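Local coordinates for tungstate ABC transporter, periplasmic tungstate-binding protein (PDB 3LR1) that probably captures tungstate in the periplasm and delivers it to an ABC transporter for uptake, at residues G75-D80 / V212-A217; N93-I98 / R165-T170; L110-G115 / G144-E149. All blocks are in the same frame, centred on the assembly; numbering follows the deposited sequence.

Contact 1. Residues G75-D80 / V212-A217; sequences GVNRKD and VKYDLA
In one lobe of this periplasmic binding protein fold, the corner between strands 75-76 and 78-90 is joined to the first turn of helix 214-224 by the side chains of V76, N77 and Y214. The phenol of Y214 reaches this corner because CG stands anti to the backbone N (chi1 171°). Its hydroxyl OH donates to the amide oxygen OD1 of N77 at 2.9 Å, arriving almost head-on to the carbonyl, with a C=O...donor angle of 169°. The amide and ring planes are turned 43° apart, and the two side chains cross at about a right angle. N77 sits where the chain bends, with positive phi, and also touches M218 one turn further along the same helix.

Beside this bond V76 meets the edge of the same ring, its CG2 methyl approaching near the ring plane. A phenylalanine in place of Y214 would probably keep the apolar contact with V76 but leave OD1 of N77 without this donor, so that the amide is likely to turn more freely. Y214 also packs on A203 and P206, while V76 is hydrogen-bonded through its backbone to A203; tyrosine and valine therefore share a neighbour on strand 197-204. The contact is a small one at the protein surface, and its apolar half rests on a single approach, V76 CG2 to Y214 CE1 at 3.8 Å.

Contact 2. Residues N93-I98 / R165-T170; sequences NDPAGI and RAYTLT
The carboxylate oxygen OD1 of D94 is gripped by two donors: the phenol of Y167 from across the contact and the backbone N of I98 from its own loop. Y167 OH donates a hydrogen bond to D94 OD1 at 2.6 Å, meeting the anti lone pair of that oxygen, while I98 N approaches its syn lone pair at 2.8 Å. With CG anti to the backbone N (chi1 -178°), the aspartate turns back over its own loop and can serve both donors. The carboxylate plane stands 74° from the phenol ring, and OD1 lies in the ring plane at its edge. The other oxygen, OD2, accepts from the backbone N of A99.

The hydroxyl of Y167 is an acceptor as well. A96 N donates to Y167 OH at 2.8 Å, with an N-H...acceptor angle of 154°, so the phenol oxygen links the turn backbone to the aspartate. Round this polar centre the packing is apolar. P95 CD passes alongside the end of the tyrosine, and A96 CB lies 3.7 Å from Y167 CZ. Further down the ring, I98 CD1 meets Y167 CD1 at 3.6 Å, the isoleucine running past the tyrosine in the opposite direction. L111 of helix 104-114 and L188 of strand 186-190 also pack on Y167, which is buried.

D94 to G97 form a type I beta turn, closed by G97 N bonding to D94 O at 3.0 Å. This turn, braced by its own aspartate, thus fastens the loop after strand 78-90 to strand 167-171 in the mixed sheet of a periplasmic binding protein lobe.

Contact 3. Residues L110-G115 / G144-E149; sequences LLATKG and GNWYVE
A chi1 of 63° places CG of W146 between its backbone N and carbonyl carbon, and chi2 of -88° turns the indole so that one face lies against the end of helix 104-114. This is a helix C-terminus closed by a Schellman motif, with G115, at positive phi, as the C-prime residue, packed against the loop that leads into strand 147-149 in the binding protein's α/β fold.

A112 covers the benzene half of the indole. Its CA makes a CH-pi contact, 3.8 Å from the centroid of the six-membered ring and 24° off the ring normal, while its methyl CB reaches W146 CZ2 at 3.5 Å. The indole's opposite face is partly covered by CB of the next residue, Y147. G115 lies over the pyrrole half, its CA 4.0 Å from W146 CG. No hydrogen bond joins the two segments.

Beyond them, W146 packs on F118 of strand 118-120 and is hydrogen-bonded to the same residue through its backbone, and A112 touches W135 of helix 126-137. At the base of the indole, the carbonyl oxygen of G115 comes against the methylene of the tryptophan, G115 O to W146 CB at 3.3 Å.

Contacts 2 and 3 lie on the same side of the chain's centre, their own centres 11 Å apart, and they meet where L111 of helix 104-114 packs its CD2 on Y167, A96 and I98. Contact 1 is on the opposite side, its centre 40 Å from that of contact 2, yet all three reach the same mixed sheet, in which strands 78-90 and 167-171 are neighbours. Contacts 1 and 3 are surface contacts; contact 2 is partly buried. Both tyrosines pair with oxygen acceptors, a neutral amide at the surface in contact 1 and a carboxylate in contact 2, whereas contact 3 relies on packing against an indole face.

Contact 1. Residues G75-D80 / V212-A217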
ATOM      1  N   GLY A  75     -16.006   9.034  -5.079  1.00 14.00           N
ATOM      2  CA  GLY A  75     -15.664   8.854  -3.709  1.00 15.53           C
ATOM      3  C   GLY A  75     -16.002  10.099  -2.896  1.00 14.73           C
ATOM      4  O   GLY A  75     -15.771  11.276  -3.302  1.00 17.01           O
ATOM      5  N   VAL A  76     -16.469   9.859  -1.702  1.00 15.08           N
ATOM      6  CA  VAL A  76     -16.837  10.942  -0.834  1.00 17.27           C
ATOM      7  C   VAL A  76     -16.307  10.719   0.573  1.00 18.02           C
ATOM      8  O   VAL A  76     -16.063   9.576   1.017  1.00 16.41           O
ATOM      9  CB  VAL A  76     -18.356  11.172  -0.859  1.00 19.05           C
ATOM     10  CG1 VAL A  76     -18.805  11.855  -2.215  1.00 19.06           C
ATOM     11  CG2 VAL A  76     -19.065   9.873  -0.594  1.00 20.61           C
ATOM     12  N   ASN A  77     -16.050  11.840   1.251  1.00 20.36           N
ATOM     13  CA  ASN A  77     -15.634  11.841   2.654  1.00 21.10           C
ATOM     14  C   ASN A  77     -14.327  11.064   2.922  1.00 21.39           C
ATOM     15  O   ASN A  77     -14.174  10.294   3.952  1.00 22.48           O
ATOM     16  CB  ASN A  77     -16.806  11.362   3.523  1.00 21.04           C
ATOM     17  CG  ASN A  77     -18.025  12.356   3.538  1.00 22.92           C
ATOM     18  OD1 ASN A  77     -19.178  11.931   3.556  1.00 27.76           O
ATOM     19  ND2 ASN A  77     -17.764  13.632   3.490  1.00 21.00           N
ATOM     20  N   ARG A  78     -13.382  11.244   1.996  1.00 21.49           N
ATOM     21  CA  ARG A  78     -12.038  10.681   2.101  1.00 21.08           C
ATOM     22  C   ARG A  78     -11.370  11.077   3.410  1.00 21.28           C
ATOM     23  O   ARG A  78     -11.352  12.268   3.781  1.00 19.64           O
ATOM     24  CB  ARG A  78     -11.104  11.150   0.976  1.00 22.18           C
ATOM     25  CG  ARG A  78      -9.730  10.486   0.982  1.00 23.24           C
ATOM     26  CD  ARG A  78      -8.637  11.232   0.190  1.00 28.26           C
ATOM     27  NE  ARG A  78      -7.323  10.596   0.252  1.00 30.78           N
ATOM     28  CZ  ARG A  78      -6.485  10.633   1.301  1.00 33.43           C
ATOM     29  NH1 ARG A  78      -6.789  11.287   2.429  1.00 35.65           N
ATOM     30  NH2 ARG A  78      -5.319  10.012   1.232  1.00 32.74           N
ATOM     31  N   LYS A  79     -10.810  10.090   4.086  1.00 20.13           N
ATOM     32  CA  LYS A  79     -10.006  10.348   5.268  1.00 21.14           C
ATOM     33  C   LYS A  79      -8.656   9.678   5.170  1.00 20.74           C
ATOM     34  O   LYS A  79      -8.530   8.546   4.688  1.00 21.23           O
ATOM     35  CB  LYS A  79     -10.759   9.916   6.536  1.00 21.95           C
ATOM     36  CG  LYS A  79     -11.931  10.804   6.924  1.00 26.71           C
ATOM     37  CD  LYS A  79     -11.517  11.865   7.946  1.00 33.05           C
ATOM     38  CE  LYS A  79     -11.119  11.269   9.370  1.00 36.28           C
ATOM     39  NZ  LYS A  79     -10.048  12.052  10.203  1.00 36.57           N
ATOM     40  N   ASP A  80      -7.631  10.370   5.643  1.00 21.38           N
ATOM     41  CA  ASP A  80      -6.311   9.817   5.766  1.00 22.55           C
ATOM     42  C   ASP A  80      -6.324   8.804   6.868  1.00 23.67           C
ATOM     43  O   ASP A  80      -6.871   9.051   7.974  1.00 25.29           O
ATOM     44  CB  ASP A  80      -5.263  10.882   6.221  1.00 24.59           C
ATOM     45  CG  ASP A  80      -4.776  11.805   5.091  1.00 26.98           C
ATOM     46  OD1 ASP A  80      -4.919  11.486   3.903  1.00 31.16           O
ATOM     47  OD2 ASP A  80      -4.182  12.871   5.422  1.00 31.70           O
ATOM     48  N   VAL A 212     -25.317   1.398  -3.032  1.00 19.75           N
ATOM     49  CA  VAL A 212     -24.156   1.221  -2.206  1.00 20.34           C
ATOM     50  C   VAL A 212     -24.548   1.352  -0.684  1.00 20.14           C
ATOM     51  O   VAL A 212     -25.552   2.056  -0.328  1.00 21.25           O
ATOM     52  CB  VAL A 212     -23.198   2.273  -2.668  1.00 21.33           C
ATOM     53  CG1 VAL A 212     -22.759   3.132  -1.624  1.00 22.89           C
ATOM     54  CG2 VAL A 212     -22.217   1.692  -3.771  1.00 18.27           C
ATOM     55  N   LYS A 213     -23.804   0.676   0.173  1.00 19.29           N
ATOM     56  CA  LYS A 213     -24.051   0.627   1.643  1.00 20.87           C
ATOM     57  C   LYS A 213     -23.341   1.852   2.287  1.00 19.48           C
ATOM     58  O   LYS A 213     -22.309   1.725   2.946  1.00 17.06           O
ATOM     59  CB  LYS A 213     -23.471  -0.679   2.237  1.00 21.60           C
ATOM     60  CG  LYS A 213     -24.083  -2.042   1.722  1.00 26.18           C
ATOM     61  CD  LYS A 213     -25.072  -2.609   2.724  1.00 30.22           C
ATOM     62  CE  LYS A 213     -25.841  -3.843   2.196  1.00 32.62           C
ATOM     63  NZ  LYS A 213     -25.142  -4.516   1.113  1.00 32.58           N
ATOM     64  N   TYR A 214     -23.844   3.047   2.029  1.00 19.91           N
ATOM     65  CA  TYR A 214     -23.100   4.281   2.376  1.00 19.04           C
ATOM     66  C   TYR A 214     -23.052   4.536   3.879  1.00 19.69           C
ATOM     67  O   TYR A 214     -22.044   4.961   4.437  1.00 18.10           O
ATOM     68  CB  TYR A 214     -23.684   5.487   1.650  1.00 19.22           C
ATOM     69  CG  TYR A 214     -23.142   6.805   2.096  1.00 17.28           C
ATOM     70  CD1 TYR A 214     -21.950   7.316   1.573  1.00 16.47           C
ATOM     71  CD2 TYR A 214     -23.814   7.558   3.062  1.00 20.53           C
ATOM     72  CE1 TYR A 214     -21.467   8.574   1.990  1.00 18.87           C
ATOM     73  CE2 TYR A 214     -23.338   8.812   3.465  1.00 21.55           C
ATOM     74  CZ  TYR A 214     -22.172   9.305   2.915  1.00 20.46           C
ATOM     75  OH  TYR A 214     -21.665  10.511   3.340  1.00 24.41           O
ATOM     76  N   ASP A 215     -24.179   4.316   4.514  1.00 19.87           N
ATOM     77  CA  ASP A 215     -24.289   4.594   5.931  1.00 21.10           C
ATOM     78  C   ASP A 215     -23.322   3.645   6.671  1.00 19.87           C
ATOM     79  O   ASP A 215     -22.571   4.069   7.575  1.00 20.13           O
ATOM     80  CB  ASP A 215     -25.777   4.516   6.383  1.00 21.43           C
ATOM     81  CG  ASP A 215     -26.700   5.616   5.699  1.00 23.75           C
ATOM     82  OD1 ASP A 215     -26.324   6.810   5.620  1.00 24.63           O
ATOM     83  OD2 ASP A 215     -27.834   5.313   5.256  1.00 30.79           O
ATOM     84  N   LEU A 216     -23.261   2.381   6.229  1.00 18.58           N
ATOM     85  CA  LEU A 216     -22.349   1.428   6.818  1.00 17.20           C
ATOM     86  C   LEU A 216     -20.878   1.771   6.457  1.00 16.67           C
ATOM     87  O   LEU A 216     -19.956   1.686   7.301  1.00 15.36           O
ATOM     88  CB  LEU A 216     -22.695   0.044   6.329  1.00 18.68           C
ATOM     89  CG  LEU A 216     -22.386  -1.223   7.103  1.00 20.88           C
ATOM     90  CD1 LEU A 216     -22.651  -1.059   8.668  1.00 22.00           C
ATOM     91  CD2 LEU A 216     -23.255  -2.402   6.583  1.00 21.69           C
ATOM     92  N   ALA A 217     -20.668   2.213   5.204  1.00 14.83           N
ATOM     93  CA  ALA A 217     -19.321   2.717   4.803  1.00 14.23           C
ATOM     94  C   ALA A 217     -18.859   3.846   5.719  1.00 14.18           C
ATOM     95  O   ALA A 217     -17.707   3.876   6.162  1.00 14.99           O
ATOM     96  CB  ALA A 217     -19.275   3.132   3.332  1.00 12.55           C
TER

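Contact 2. Residues N93-I98 / R165-T170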
ATOM      1  N   ASN A  93      24.246  -9.137   2.855  1.00 24.87           N
ATOM      2  CA  ASN A  93      25.617  -8.689   2.707  1.00 25.72           C
ATOM      3  C   ASN A  93      25.774  -7.389   1.910  1.00 25.58           C
ATOM      4  O   ASN A  93      26.853  -6.992   1.574  1.00 25.34           O
ATOM      5  CB  ASN A  93      26.477  -9.821   2.136  1.00 20.00           C
ATOM      6  CG  ASN A  93      26.443  -9.877   0.672  1.00 20.00           C
ATOM      7  OD1 ASN A  93      27.439 -10.102   0.043  1.00 20.00           O
ATOM      8  ND2 ASN A  93      25.308  -9.654   0.117  1.00 20.00           N
ATOM      9  N   ASP A  94      24.656  -6.764   1.597  1.00 25.30           N
ATOM     10  CA  ASP A  94      24.576  -5.401   1.160  1.00 24.83           C
ATOM     11  C   ASP A  94      25.757  -4.965   0.332  1.00 25.58           C
ATOM     12  O   ASP A  94      26.531  -4.192   0.782  1.00 24.31           O
ATOM     13  CB  ASP A  94      24.437  -4.527   2.408  1.00 24.75           C
ATOM     14  CG  ASP A  94      24.288  -3.072   2.100  1.00 22.64           C
ATOM     15  OD1 ASP A  94      24.052  -2.708   0.983  1.00 20.92           O
ATOM     16  OD2 ASP A  94      24.457  -2.298   3.001  1.00 23.08           O
ATOM     17  N   PRO A  95      25.869  -5.451  -0.892  1.00 26.96           N
ATOM     18  CA  PRO A  95      27.046  -5.157  -1.729  1.00 27.49           C
ATOM     19  C   PRO A  95      27.181  -3.686  -2.093  1.00 27.32           C
ATOM     20  O   PRO A  95      28.315  -3.198  -2.298  1.00 27.22           O
ATOM     21  CB  PRO A  95      26.791  -5.959  -3.005  1.00 28.05           C
ATOM     22  CG  PRO A  95      25.764  -6.935  -2.677  1.00 28.12           C
ATOM     23  CD  PRO A  95      24.987  -6.457  -1.523  1.00 27.53           C
ATOM     24  N   ALA A  96      26.046  -2.999  -2.199  1.00 25.48           N
ATOM     25  CA  ALA A  96      26.047  -1.585  -2.505  1.00 25.44           C
ATOM     26  C   ALA A  96      26.358  -0.716  -1.265  1.00 24.59           C
ATOM     27  O   ALA A  96      26.588   0.479  -1.377  1.00 25.42           O
ATOM     28  CB  ALA A  96      24.713  -1.194  -3.160  1.00 26.10           C
ATOM     29  N   GLY A  97      26.370  -1.330  -0.084  1.00 23.01           N
ATOM     30  CA  GLY A  97      26.669  -0.623   1.152  1.00 22.24           C
ATOM     31  C   GLY A  97      25.632   0.412   1.492  1.00 21.09           C
ATOM     32  O   GLY A  97      25.947   1.491   2.011  1.00 21.33           O
ATOM     33  N   ILE A  98      24.372   0.095   1.241  1.00 20.21           N
ATOM     34  CA  ILE A  98      23.317   1.075   1.499  1.00 19.82           C
ATOM     35  C   ILE A  98      23.037   1.258   2.982  1.00 19.74           C
ATOM     36  O   ILE A  98      22.436   2.287   3.339  1.00 18.94           O
ATOM     37  CB  ILE A  98      21.993   0.887   0.688  1.00 19.61           C
ATOM     38  CG1 ILE A  98      21.139  -0.231   1.220  1.00 19.73           C
ATOM     39  CG2 ILE A  98      22.238   0.769  -0.815  1.00 19.78           C
ATOM     40  CD1 ILE A  98      19.749  -0.224   0.628  1.00 21.63           C
ATOM     41  N   ARG A 165      18.615 -11.483  -5.895  1.00 24.95           N
ATOM     42  CA  ARG A 165      19.479 -10.856  -4.892  1.00 24.27           C
ATOM     43  C   ARG A 165      19.630  -9.361  -5.144  1.00 22.07           C
ATOM     44  O   ARG A 165      20.754  -8.794  -5.169  1.00 21.41           O
ATOM     45  CB  ARG A 165      20.808 -11.601  -4.845  1.00 25.78           C
ATOM     46  CG  ARG A 165      20.572 -12.915  -4.123  1.00 29.57           C
ATOM     47  CD  ARG A 165      21.208 -13.928  -4.857  1.00 32.65           C
ATOM     48  NE  ARG A 165      22.595 -13.516  -5.088  1.00 36.36           N
ATOM     49  CZ  ARG A 165      23.324 -13.842  -6.157  1.00 37.48           C
ATOM     50  NH1 ARG A 165      22.804 -14.601  -7.126  1.00 36.87           N
ATOM     51  NH2 ARG A 165      24.575 -13.392  -6.238  1.00 37.80           N
ATOM     52  N   ALA A 166      18.466  -8.757  -5.340  1.00 19.06           N
ATOM     53  CA  ALA A 166      18.316  -7.348  -5.707  1.00 18.68           C
ATOM     54  C   ALA A 166      17.834  -6.584  -4.482  1.00 18.30           C
ATOM     55  O   ALA A 166      17.466  -7.173  -3.436  1.00 19.13           O
ATOM     56  CB  ALA A 166      17.316  -7.170  -6.906  1.00 17.41           C
ATOM     57  N   TYR A 167      17.911  -5.254  -4.605  1.00 18.45           N
ATOM     58  CA  TYR A 167      17.299  -4.356  -3.678  1.00 16.59           C
ATOM     59  C   TYR A 167      15.916  -3.971  -4.213  1.00 17.52           C
ATOM     60  O   TYR A 167      15.641  -4.048  -5.400  1.00 18.19           O
ATOM     61  CB  TYR A 167      18.150  -3.098  -3.532  1.00 16.73           C
ATOM     62  CG  TYR A 167      19.523  -3.295  -2.977  1.00 16.70           C
ATOM     63  CD1 TYR A 167      19.790  -3.004  -1.639  1.00 17.60           C
ATOM     64  CD2 TYR A 167      20.598  -3.665  -3.787  1.00 17.55           C
ATOM     65  CE1 TYR A 167      21.068  -3.139  -1.116  1.00 19.50           C
ATOM     66  CE2 TYR A 167      21.889  -3.795  -3.247  1.00 19.10           C
ATOM     67  CZ  TYR A 167      22.112  -3.522  -1.921  1.00 19.42           C
ATOM     68  OH  TYR A 167      23.407  -3.628  -1.367  1.00 21.50           O
ATOM     69  N   THR A 168      15.041  -3.577  -3.310  1.00 16.90           N
ATOM     70  CA  THR A 168      13.757  -3.050  -3.666  1.00 17.09           C
ATOM     71  C   THR A 168      13.241  -2.142  -2.550  1.00 16.44           C
ATOM     72  O   THR A 168      13.599  -2.339  -1.350  1.00 16.71           O
ATOM     73  CB  THR A 168      12.726  -4.190  -4.029  1.00 17.42           C
ATOM     74  OG1 THR A 168      11.596  -3.575  -4.683  1.00 17.60           O
ATOM     75  CG2 THR A 168      12.244  -4.972  -2.798  1.00 17.72           C
ATOM     76  N   LEU A 169      12.409  -1.173  -2.946  1.00 16.19           N
ATOM     77  CA  LEU A 169      11.681  -0.323  -2.062  1.00 16.20           C
ATOM     78  C   LEU A 169      10.364  -1.037  -1.776  1.00 16.12           C
ATOM     79  O   LEU A 169       9.652  -1.446  -2.703  1.00 17.25           O
ATOM     80  CB  LEU A 169      11.437   1.052  -2.694  1.00 17.24           C
ATOM     81  CG  LEU A 169      10.685   2.040  -1.839  1.00 17.61           C
ATOM     82  CD1 LEU A 169      11.644   2.668  -0.723  1.00 17.53           C
ATOM     83  CD2 LEU A 169      10.025   3.121  -2.742  1.00 23.63           C
ATOM     84  N   THR A 170      10.096  -1.270  -0.489  1.00 14.83           N
ATOM     85  CA  THR A 170       8.896  -1.985  -0.061  1.00 14.98           C
ATOM     86  C   THR A 170       8.228  -1.288   1.104  1.00 14.54           C
ATOM     87  O   THR A 170       8.881  -0.661   1.916  1.00 14.19           O
ATOM     88  CB  THR A 170       9.190  -3.503   0.309  1.00 15.30           C
ATOM     89  OG1 THR A 170       7.962  -4.173   0.638  1.00 18.26           O
ATOM     90  CG2 THR A 170      10.141  -3.654   1.491  1.00 13.88           C
TER

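Contact 3. Residues L110-G115 / G144-E149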
ATOM      1  N   LEU A 110      23.285   5.521  -4.373  1.00 22.96           N
ATOM      2  CA  LEU A 110      24.312   4.461  -4.185  1.00 23.38           C
ATOM      3  C   LEU A 110      24.021   3.253  -5.081  1.00 23.64           C
ATOM      4  O   LEU A 110      24.954   2.709  -5.696  1.00 23.58           O
ATOM      5  CB  LEU A 110      24.405   3.988  -2.724  1.00 23.14           C
ATOM      6  CG  LEU A 110      25.501   4.315  -1.700  1.00 25.60           C
ATOM      7  CD1 LEU A 110      26.506   5.372  -2.133  1.00 26.78           C
ATOM      8  CD2 LEU A 110      24.920   4.692  -0.328  1.00 25.49           C
ATOM      9  N   LEU A 111      22.759   2.832  -5.151  1.00 23.64           N
ATOM     10  CA  LEU A 111      22.348   1.711  -6.037  1.00 23.99           C
ATOM     11  C   LEU A 111      22.592   2.014  -7.507  1.00 24.18           C
ATOM     12  O   LEU A 111      23.236   1.227  -8.210  1.00 25.66           O
ATOM     13  CB  LEU A 111      20.852   1.308  -5.842  1.00 24.04           C
ATOM     14  CG  LEU A 111      20.571   0.720  -4.460  1.00 23.00           C
ATOM     15  CD1 LEU A 111      19.101   0.377  -4.225  1.00 20.77           C
ATOM     16  CD2 LEU A 111      21.420  -0.522  -4.266  1.00 20.22           C
ATOM     17  N   ALA A 112      22.098   3.153  -7.973  1.00 24.61           N
ATOM     18  CA  ALA A 112      22.276   3.534  -9.362  1.00 24.94           C
ATOM     19  C   ALA A 112      23.766   3.649  -9.731  1.00 25.47           C
ATOM     20  O   ALA A 112      24.154   3.236 -10.814  1.00 26.25           O
ATOM     21  CB  ALA A 112      21.564   4.833  -9.657  1.00 25.10           C
ATOM     22  N   THR A 113      24.580   4.183  -8.827  1.00 25.35           N
ATOM     23  CA  THR A 113      26.024   4.392  -9.073  1.00 25.73           C
ATOM     24  C   THR A 113      26.798   3.088  -9.081  1.00 25.69           C
ATOM     25  O   THR A 113      27.686   2.869  -9.937  1.00 24.95           O
ATOM     26  CB  THR A 113      26.644   5.329  -8.001  1.00 25.85           C
ATOM     27  OG1 THR A 113      25.954   6.581  -8.019  1.00 25.19           O
ATOM     28  CG2 THR A 113      28.148   5.597  -8.278  1.00 26.61           C
ATOM     29  N   LYS A 114      26.503   2.224  -8.129  1.00 25.15           N
ATOM     30  CA  LYS A 114      27.097   0.894  -8.103  1.00 26.30           C
ATOM     31  C   LYS A 114      26.542  -0.014  -9.250  1.00 25.57           C
ATOM     32  O   LYS A 114      27.155  -1.020  -9.600  1.00 25.53           O
ATOM     33  CB  LYS A 114      26.853   0.256  -6.708  1.00 27.24           C
ATOM     34  CG  LYS A 114      27.433  -1.162  -6.487  1.00 29.34           C
ATOM     35  CD  LYS A 114      28.903  -1.146  -6.157  1.00 32.77           C
ATOM     36  CE  LYS A 114      29.479  -2.580  -6.041  1.00 35.58           C
ATOM     37  NZ  LYS A 114      30.578  -2.867  -7.039  1.00 35.62           N
ATOM     38  N   GLY A 115      25.404   0.353  -9.844  1.00 24.97           N
ATOM     39  CA  GLY A 115      24.744  -0.495 -10.797  1.00 24.10           C
ATOM     40  C   GLY A 115      24.178  -1.770 -10.171  1.00 24.54           C
ATOM     41  O   GLY A 115      24.137  -2.800 -10.847  1.00 24.28           O
ATOM     42  N   GLY A 144      19.237   1.811 -17.041  1.00 42.72           N
ATOM     43  CA  GLY A 144      20.370   0.910 -16.935  1.00 41.70           C
ATOM     44  C   GLY A 144      19.946  -0.454 -17.397  1.00 40.95           C
ATOM     45  O   GLY A 144      19.062  -0.593 -18.264  1.00 42.62           O
ATOM     46  N   ASN A 145      20.591  -1.469 -16.857  1.00 38.21           N
ATOM     47  CA  ASN A 145      19.997  -2.782 -16.882  1.00 36.16           C
ATOM     48  C   ASN A 145      19.561  -3.139 -15.503  1.00 33.73           C
ATOM     49  O   ASN A 145      18.609  -3.890 -15.309  1.00 32.51           O
ATOM     50  CB  ASN A 145      20.992  -3.823 -17.346  1.00 36.66           C
ATOM     51  CG  ASN A 145      20.373  -5.201 -17.401  1.00 35.82           C
ATOM     52  OD1 ASN A 145      20.772  -6.086 -16.654  1.00 38.67           O
ATOM     53  ND2 ASN A 145      19.355  -5.368 -18.245  1.00 33.02           N
ATOM     54  N   TRP A 146      20.334  -2.627 -14.555  1.00 31.86           N
ATOM     55  CA  TRP A 146      20.129  -2.856 -13.134  1.00 30.46           C
ATOM     56  C   TRP A 146      18.693  -2.443 -12.729  1.00 29.27           C
ATOM     57  O   TRP A 146      18.143  -3.018 -11.823  1.00 29.25           O
ATOM     58  CB  TRP A 146      21.234  -2.115 -12.335  1.00 29.74           C
ATOM     59  CG  TRP A 146      21.147  -0.654 -12.553  1.00 28.71           C
ATOM     60  CD1 TRP A 146      21.750   0.066 -13.546  1.00 28.53           C
ATOM     61  CD2 TRP A 146      20.357   0.268 -11.808  1.00 26.19           C
ATOM     62  NE1 TRP A 146      21.385   1.379 -13.453  1.00 29.07           N
ATOM     63  CE2 TRP A 146      20.549   1.535 -12.376  1.00 28.01           C
ATOM     64  CE3 TRP A 146      19.535   0.149 -10.691  1.00 24.85           C
ATOM     65  CZ2 TRP A 146      19.908   2.672 -11.887  1.00 27.83           C
ATOM     66  CZ3 TRP A 146      18.913   1.271 -10.206  1.00 24.37           C
ATOM     67  CH2 TRP A 146      19.100   2.515 -10.800  1.00 25.88           C
ATOM     68  N   TYR A 147      18.101  -1.463 -13.420  1.00 28.38           N
ATOM     69  CA  TYR A 147      16.765  -0.933 -13.072  1.00 27.80           C
ATOM     70  C   TYR A 147      15.646  -1.721 -13.719  1.00 28.22           C
ATOM     71  O   TYR A 147      15.406  -1.576 -14.920  1.00 28.79           O
ATOM     72  CB  TYR A 147      16.653   0.504 -13.546  1.00 27.22           C
ATOM     73  CG  TYR A 147      15.379   1.111 -13.090  1.00 27.52           C
ATOM     74  CD1 TYR A 147      15.153   1.305 -11.723  1.00 26.14           C
ATOM     75  CD2 TYR A 147      14.384   1.452 -13.970  1.00 27.69           C
ATOM     76  CE1 TYR A 147      14.005   1.834 -11.268  1.00 25.61           C
ATOM     77  CE2 TYR A 147      13.195   2.011 -13.485  1.00 28.03           C
ATOM     78  CZ  TYR A 147      13.032   2.185 -12.118  1.00 25.80           C
ATOM     79  OH  TYR A 147      11.885   2.739 -11.576  1.00 24.80           O
ATOM     80  N   VAL A 148      14.974  -2.573 -12.945  1.00 28.13           N
ATOM     81  CA  VAL A 148      13.926  -3.447 -13.494  1.00 28.65           C
ATOM     82  C   VAL A 148      12.539  -2.962 -13.161  1.00 29.70           C
ATOM     83  O   VAL A 148      12.275  -2.595 -12.011  1.00 30.28           O
ATOM     84  CB  VAL A 148      14.006  -4.843 -12.899  1.00 28.73           C
ATOM     85  CG1 VAL A 148      12.980  -5.755 -13.609  1.00 29.37           C
ATOM     86  CG2 VAL A 148      15.432  -5.367 -12.982  1.00 25.86           C
ATOM     87  N   GLU A 149      11.630  -2.993 -14.118  1.00 29.48           N
ATOM     88  CA  GLU A 149      10.265  -2.555 -13.842  1.00 30.73           C
ATOM     89  C   GLU A 149       9.348  -3.766 -13.884  1.00 30.42           C
ATOM     90  O   GLU A 149       9.054  -4.257 -14.948  1.00 29.38           O
ATOM     91  CB  GLU A 149       9.848  -1.520 -14.883  1.00 31.83           C
ATOM     92  CG  GLU A 149      10.840  -0.360 -15.045  1.00 33.50           C
ATOM     93  CD  GLU A 149      10.250   0.734 -15.878  1.00 36.97           C
ATOM     94  OE1 GLU A 149      10.138   0.537 -17.112  1.00 39.46           O
ATOM     95  OE2 GLU A 149       9.863   1.768 -15.297  1.00 37.83           O
TER